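Local atomic coordinates of purine nucleoside phosphorylase (Schistosoma mansoni, PDB entry 6BI9), a protein that catalyses the reversible phosphorolysis of purine nucleosides, probably inosine and guanosine in particular, to the free base and ribose 1-phosphate. Residues Y194-G199 with T223-I228. Residues are numbered along the deposited sequence; the frame is centred on the assembly and turned at random.
Sequences YAFNGG and TVPEVI. With DS7 (1,2,5-trimethyl-1H-pyrrole-3-carboxylic acid), chain G.
F196 reaches from the end of its strand onto the first turn of helix 224-232. F196 CB lies 3.8 Å from V224 CG2. The ring is swung anti to the backbone N (chi1 179°), which directs it at V224 and P225. CG and CD2 follow along V224 CB, and CD2 also meets V224 CG1. Further out the partner changes to P225. F196 CE2 lies 3.5 Å from P225 CG, and CZ is close behind. P225 CD sits over one face of the F196 ring, 4.1 Å from its centroid, in a CH-pi contact. V224 CG2 serves two aromatic residues, since it also meets Y194 CD2 at 3.7 Å. The Y194 hydroxyl passes T223 CB and accepts a hydrogen bond from S222 N, just ahead of the helix. T223 occupies the N-cap position, but its OG1 is hydrogen-bonded to R86 and N117 instead of capping the helix. The contact itself is apolar and buried.

N197, next after F196, does not touch the helix but holds the ligand. N197 ND2 gives a 2.9 Å hydrogen bond to O of the bound pyrrole carboxylic acid and a weak one to O1. E203 N is also hydrogen-bonded to the ligand. G198 makes backbone hydrogen bonds to a second subunit of the trimer.

Strand 189-196 runs between 131-139 and 218-220 in the central sheet of this phosphorylase-superfamily fold. Helix 224-232 packs against it at a steep angle, 103° between the local axes. N139 of strand 131-139 touches both F196 and V224, while strands 112-121 and 236-246 pack against Y194 and T223.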
loop_
_atom_site.group_PDB
_atom_site.type_symbol
_atom_site.label_atom_id
_atom_site.label_comp_id
_atom_site.label_asym_id
_atom_site.label_seq_id
_atom_site.Cartn_x
_atom_site.Cartn_y
_atom_site.Cartn_z
ATOM N N TYR A 194 5.737 16.049 5.599
ATOM C CA TYR A 194 4.340 15.668 5.350
ATOM C C TYR A 194 4.203 14.175 5.072
ATOM O O TYR A 194 4.837 13.658 4.142
ATOM C CB TYR A 194 3.821 16.448 4.150
ATOM C CG TYR A 194 2.363 16.228 3.707
ATOM C CD1 TYR A 194 1.360 17.111 4.097
ATOM C CD2 TYR A 194 1.993 15.189 2.840
ATOM C CE1 TYR A 194 0.046 16.961 3.679
ATOM C CE2 TYR A 194 0.655 15.034 2.406
ATOM C CZ TYR A 194 -0.304 15.912 2.825
ATOM O OH TYR A 194 -1.598 15.775 2.400
ATOM N N ALA A 195 3.365 13.486 5.860
ATOM C CA ALA A 195 2.990 12.099 5.575
ATOM C C ALA A 195 1.714 12.060 4.745
ATOM O O ALA A 195 0.687 12.617 5.149
ATOM C CB ALA A 195 2.762 11.301 6.858
ATOM N N PHE A 196 1.748 11.302 3.637
ATOM C CA PHE A 196 0.583 11.080 2.764
ATOM C C PHE A 196 -0.119 9.785 3.205
ATOM O O PHE A 196 0.462 8.694 3.070
ATOM C CB PHE A 196 1.067 11.019 1.303
ATOM C CG PHE A 196 -0.027 10.769 0.263
ATOM C CD1 PHE A 196 -1.355 11.170 0.462
ATOM C CD2 PHE A 196 0.297 10.104 -0.937
ATOM C CE1 PHE A 196 -2.330 10.924 -0.497
ATOM C CE2 PHE A 196 -0.676 9.842 -1.900
ATOM C CZ PHE A 196 -1.996 10.233 -1.689
ATOM N N ASN A 197 -1.322 9.944 3.805
ATOM C CA ASN A 197 -2.320 8.916 4.171
ATOM C C ASN A 197 -3.299 8.877 3.005
ATOM O O ASN A 197 -3.997 9.863 2.766
ATOM C CB ASN A 197 -3.101 9.352 5.453
ATOM C CG ASN A 197 -4.394 8.527 5.746
ATOM O OD1 ASN A 197 -4.503 7.351 5.418
ATOM N ND2 ASN A 197 -5.377 9.178 6.400
ATOM N N GLY A 198 -3.421 7.757 2.327
ATOM C CA GLY A 198 -4.277 7.728 1.145
ATOM C C GLY A 198 -5.702 8.193 1.422
ATOM O O GLY A 198 -6.342 8.780 0.542
ATOM N N GLY A 199 -6.233 7.881 2.595
ATOM C CA GLY A 199 -7.596 8.315 2.936
ATOM C C GLY A 199 -8.677 7.347 2.461
ATOM O O GLY A 199 -8.384 6.263 1.931
ATOM N N THR A 223 -1.845 16.157 -2.237
ATOM C CA THR A 223 -0.636 16.933 -2.526
ATOM C C THR A 223 0.562 16.123 -3.036
ATOM O O THR A 223 1.147 16.509 -4.055
ATOM C CB THR A 223 -0.272 17.760 -1.302
ATOM O OG1 THR A 223 -1.351 18.690 -1.050
ATOM C CG2 THR A 223 1.019 18.551 -1.543
ATOM N N VAL A 224 0.947 15.021 -2.374
ATOM C CA VAL A 224 2.147 14.272 -2.788
ATOM C C VAL A 224 2.041 13.765 -4.229
ATOM O O VAL A 224 3.041 13.848 -4.972
ATOM C CB VAL A 224 2.458 13.182 -1.758
ATOM C CG1 VAL A 224 3.442 12.142 -2.278
ATOM C CG2 VAL A 224 2.997 13.806 -0.459
ATOM N N PRO A 225 0.897 13.251 -4.717
ATOM C CA PRO A 225 0.840 12.841 -6.137
ATOM C C PRO A 225 1.139 13.974 -7.108
ATOM O O PRO A 225 1.945 13.788 -8.046
ATOM C CB PRO A 225 -0.585 12.291 -6.286
ATOM C CG PRO A 225 -0.941 11.801 -4.839
ATOM C CD PRO A 225 -0.345 12.889 -3.987
ATOM N N GLU A 226 0.578 15.157 -6.871
ATOM C CA GLU A 226 0.849 16.306 -7.746
ATOM C C GLU A 226 2.305 16.753 -7.658
ATOM O O GLU A 226 2.908 17.110 -8.680
ATOM C CB GLU A 226 -0.096 17.470 -7.402
ATOM C CG GLU A 226 -1.538 17.199 -7.700
ATOM C CD GLU A 226 -2.308 16.631 -6.526
ATOM O OE1 GLU A 226 -1.735 15.882 -5.711
ATOM O OE2 GLU A 226 -3.508 16.965 -6.390
ATOM N N VAL A 227 2.884 16.772 -6.449
ATOM C CA VAL A 227 4.290 17.129 -6.289
ATOM C C VAL A 227 5.177 16.218 -7.128
ATOM O O VAL A 227 6.137 16.680 -7.765
ATOM C CB VAL A 227 4.691 17.049 -4.802
ATOM C CG1 VAL A 227 6.210 17.226 -4.636
ATOM C CG2 VAL A 227 3.968 18.130 -4.034
ATOM N N ILE A 228 4.901 14.900 -7.097
ATOM C CA ILE A 228 5.763 13.949 -7.806
ATOM C C ILE A 228 5.645 14.134 -9.329
ATOM O O ILE A 228 6.655 14.105 -10.044
ATOM C CB ILE A 228 5.444 12.506 -7.367
ATOM C CG1 ILE A 228 5.959 12.294 -5.946
ATOM C CG2 ILE A 228 6.063 11.440 -8.353
ATOM C CD1 ILE A 228 5.478 10.999 -5.294
HETATM C C7 DS7 G . -7.180 16.495 10.408
HETATM C C4 DS7 G . -5.400 12.612 7.387
HETATM C C5 DS7 G . -6.222 14.393 9.285
HETATM C C6 DS7 G . -6.000 13.695 10.613
HETATM C C3 DS7 G . -5.964 13.960 7.947
HETATM C C2 DS7 G . -6.400 15.032 7.110
HETATM C C1 DS7 G . -6.883 16.074 7.923
HETATM O O DS7 G . -5.337 11.560 8.029
HETATM O O1 DS7 G . -5.047 12.503 6.201
HETATM N N DS7 G . -6.785 15.677 9.266
HETATM C C DS7 G . -7.439 17.430 7.505
#